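Local structure of spindle assembly abnormal protein 6 (Caenorhabditis elegans, 4G79) at residues T4-L9 with K39-R44. The protein forms the central scaffold of the centriole that ensures its ninefold symmetry and is required for centrosome duplication, this chain being its globular N-terminal domain. Sequence-based numbering, arbitrary orientation.
Sequences TSKIAL and KISEQR
Ile7 and Glu42 face each other as an antiparallel hydrogen-bonded pair. Ile7 N donates to Glu42 O (2.9 Å), and Glu42 N returns a bond to Ile7 O (3.0 Å). Further on, Leu9 N donates to Ile40 O at 2.8 Å. At the other end a side chain replaces the main-chain acceptor. Arg44 N gives a nearly straight bond to Ser5 OG (2.9 Å, 167° at the hydrogen), the hydroxyl being set between its own backbone N and carbonyl carbon (chi1 77°).

Glu42 can be followed outward. Its CB lies 4.2 Å from Leu9 CD1. CG rests against Ile7 CB at 3.8 Å and also meets Ile7 CD1. The carboxylate carbon and OE2 stay beside that same methyl, while OE1 meets Leu9 CD2 at 3.7 Å. The acid thus runs alongside Ile7 and crosses Leu9 at about a right angle. Lys6 extends beside Gln43, its CE 3.3 Å from Ser41 OG, and its amine forms a salt bridge with Glu56.

The contact joins the open ends of the hairpin of strands 7-21 and 29-44. Strand 51-58 pairs with the far edge of 39-44, and helix 92-102 packs on Leu9 and Ile40.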
loop_
_atom_site.group_PDB
_atom_site.type_symbol
_atom_site.label_atom_id
_atom_site.label_comp_id
_atom_site.label_asym_id
_atom_site.label_seq_id
_atom_site.Cartn_x
_atom_site.Cartn_y
_atom_site.Cartn_z
ATOM N N THR A 4 -29.615 5.100 23.496
ATOM C CA THR A 4 -28.816 4.462 22.447
ATOM C C THR A 4 -27.382 4.156 22.933
ATOM O O THR A 4 -26.872 4.811 23.848
ATOM C CB THR A 4 -28.791 5.319 21.161
ATOM O OG1 THR A 4 -28.142 4.582 20.120
ATOM C CG2 THR A 4 -28.090 6.677 21.347
ATOM N N SER A 5 -26.739 3.166 22.302
ATOM C CA SER A 5 -25.365 2.765 22.598
ATOM C C SER A 5 -24.362 3.533 21.728
ATOM O O SER A 5 -23.151 3.430 21.943
ATOM C CB SER A 5 -25.203 1.269 22.349
ATOM O OG SER A 5 -25.107 0.985 20.959
ATOM N N LYS A 6 -24.867 4.267 20.734
ATOM C CA LYS A 6 -24.044 4.984 19.751
ATOM C C LYS A 6 -23.218 6.129 20.365
ATOM O O LYS A 6 -23.755 7.016 21.026
ATOM C CB LYS A 6 -24.913 5.517 18.603
ATOM C CG LYS A 6 -24.154 5.658 17.280
ATOM C CD LYS A 6 -25.068 6.180 16.153
ATOM C CE LYS A 6 -24.553 5.773 14.790
ATOM N NZ LYS A 6 -25.235 6.485 13.677
ATOM N N ILE A 7 -21.901 6.096 20.116
ATOM C CA ILE A 7 -20.951 7.118 20.548
ATOM C C ILE A 7 -20.304 7.721 19.286
ATOM O O ILE A 7 -19.599 7.008 18.562
ATOM C CB ILE A 7 -19.877 6.572 21.530
ATOM C CG1 ILE A 7 -20.523 6.025 22.838
ATOM C CG2 ILE A 7 -18.809 7.642 21.830
ATOM C CD1 ILE A 7 -19.744 4.847 23.489
ATOM N N ALA A 8 -20.514 9.028 19.062
ATOM C CA ALA A 8 -19.939 9.737 17.919
ATOM C C ALA A 8 -18.444 9.906 18.142
ATOM O O ALA A 8 -18.028 10.296 19.237
ATOM C CB ALA A 8 -20.617 11.090 17.735
ATOM N N LEU A 9 -17.624 9.534 17.146
ATOM C CA LEU A 9 -16.174 9.621 17.290
ATOM C C LEU A 9 -15.591 10.667 16.376
ATOM O O LEU A 9 -14.569 11.254 16.694
ATOM C CB LEU A 9 -15.497 8.269 17.014
ATOM C CG LEU A 9 -15.909 7.053 17.882
ATOM C CD1 LEU A 9 -15.267 5.796 17.332
ATOM C CD2 LEU A 9 -15.480 7.219 19.337
ATOM N N LYS A 39 -18.912 10.485 8.977
ATOM C CA LYS A 39 -19.172 10.223 10.398
ATOM C C LYS A 39 -18.620 8.876 10.753
ATOM O O LYS A 39 -18.862 7.899 10.030
ATOM C CB LYS A 39 -20.673 10.255 10.731
ATOM C CG LYS A 39 -21.374 11.557 10.388
ATOM C CD LYS A 39 -22.876 11.446 10.758
ATOM C CE LYS A 39 -23.651 12.708 10.498
ATOM N NZ LYS A 39 -25.111 12.516 10.751
ATOM N N ILE A 40 -17.924 8.812 11.893
ATOM C CA ILE A 40 -17.402 7.548 12.444
ATOM C C ILE A 40 -17.946 7.463 13.844
ATOM O O ILE A 40 -17.895 8.449 14.589
ATOM C CB ILE A 40 -15.858 7.407 12.406
ATOM C CG1 ILE A 40 -15.296 7.662 10.972
ATOM C CG2 ILE A 40 -15.417 6.013 12.933
ATOM C CD1 ILE A 40 -13.637 7.921 10.965
ATOM N N SER A 41 -18.530 6.316 14.176
ATOM C CA SER A 41 -19.077 6.093 15.518
ATOM C C SER A 41 -18.837 4.676 15.966
ATOM O O SER A 41 -18.459 3.832 15.158
ATOM C CB SER A 41 -20.578 6.401 15.494
ATOM O OG SER A 41 -21.263 5.570 14.572
ATOM N N GLU A 42 -18.976 4.414 17.281
ATOM C CA GLU A 42 -18.921 3.072 17.816
ATOM C C GLU A 42 -20.291 2.778 18.389
ATOM O O GLU A 42 -20.982 3.693 18.869
ATOM C CB GLU A 42 -17.799 2.841 18.849
ATOM C CG GLU A 42 -18.014 3.519 20.182
ATOM C CD GLU A 42 -16.890 3.259 21.153
ATOM O OE1 GLU A 42 -15.916 4.039 21.127
ATOM O OE2 GLU A 42 -16.993 2.307 21.963
ATOM N N GLN A 43 -20.717 1.526 18.274
ATOM C CA GLN A 43 -22.027 1.116 18.774
ATOM C C GLN A 43 -22.033 -0.333 19.139
ATOM O O GLN A 43 -21.161 -1.093 18.744
ATOM C CB GLN A 43 -23.149 1.400 17.738
ATOM C CG GLN A 43 -23.027 0.566 16.444
ATOM C CD GLN A 43 -23.983 1.019 15.367
ATOM O OE1 GLN A 43 -24.378 2.178 15.311
ATOM N NE2 GLN A 43 -24.323 0.130 14.450
ATOM N N ARG A 44 -23.056 -0.711 19.879
ATOM C CA ARG A 44 -23.249 -2.081 20.301
ATOM C C ARG A 44 -24.173 -2.771 19.292
ATOM O O ARG A 44 -25.272 -2.260 19.006
ATOM C CB ARG A 44 -23.827 -2.089 21.734
ATOM C CG ARG A 44 -23.931 -3.438 22.404
ATOM C CD ARG A 44 -24.493 -3.304 23.805
ATOM N NE ARG A 44 -24.873 -4.596 24.386
ATOM C CZ ARG A 44 -24.277 -5.163 25.429
ATOM N NH1 ARG A 44 -23.245 -4.571 26.016
ATOM N NH2 ARG A 44 -24.706 -6.328 25.893
#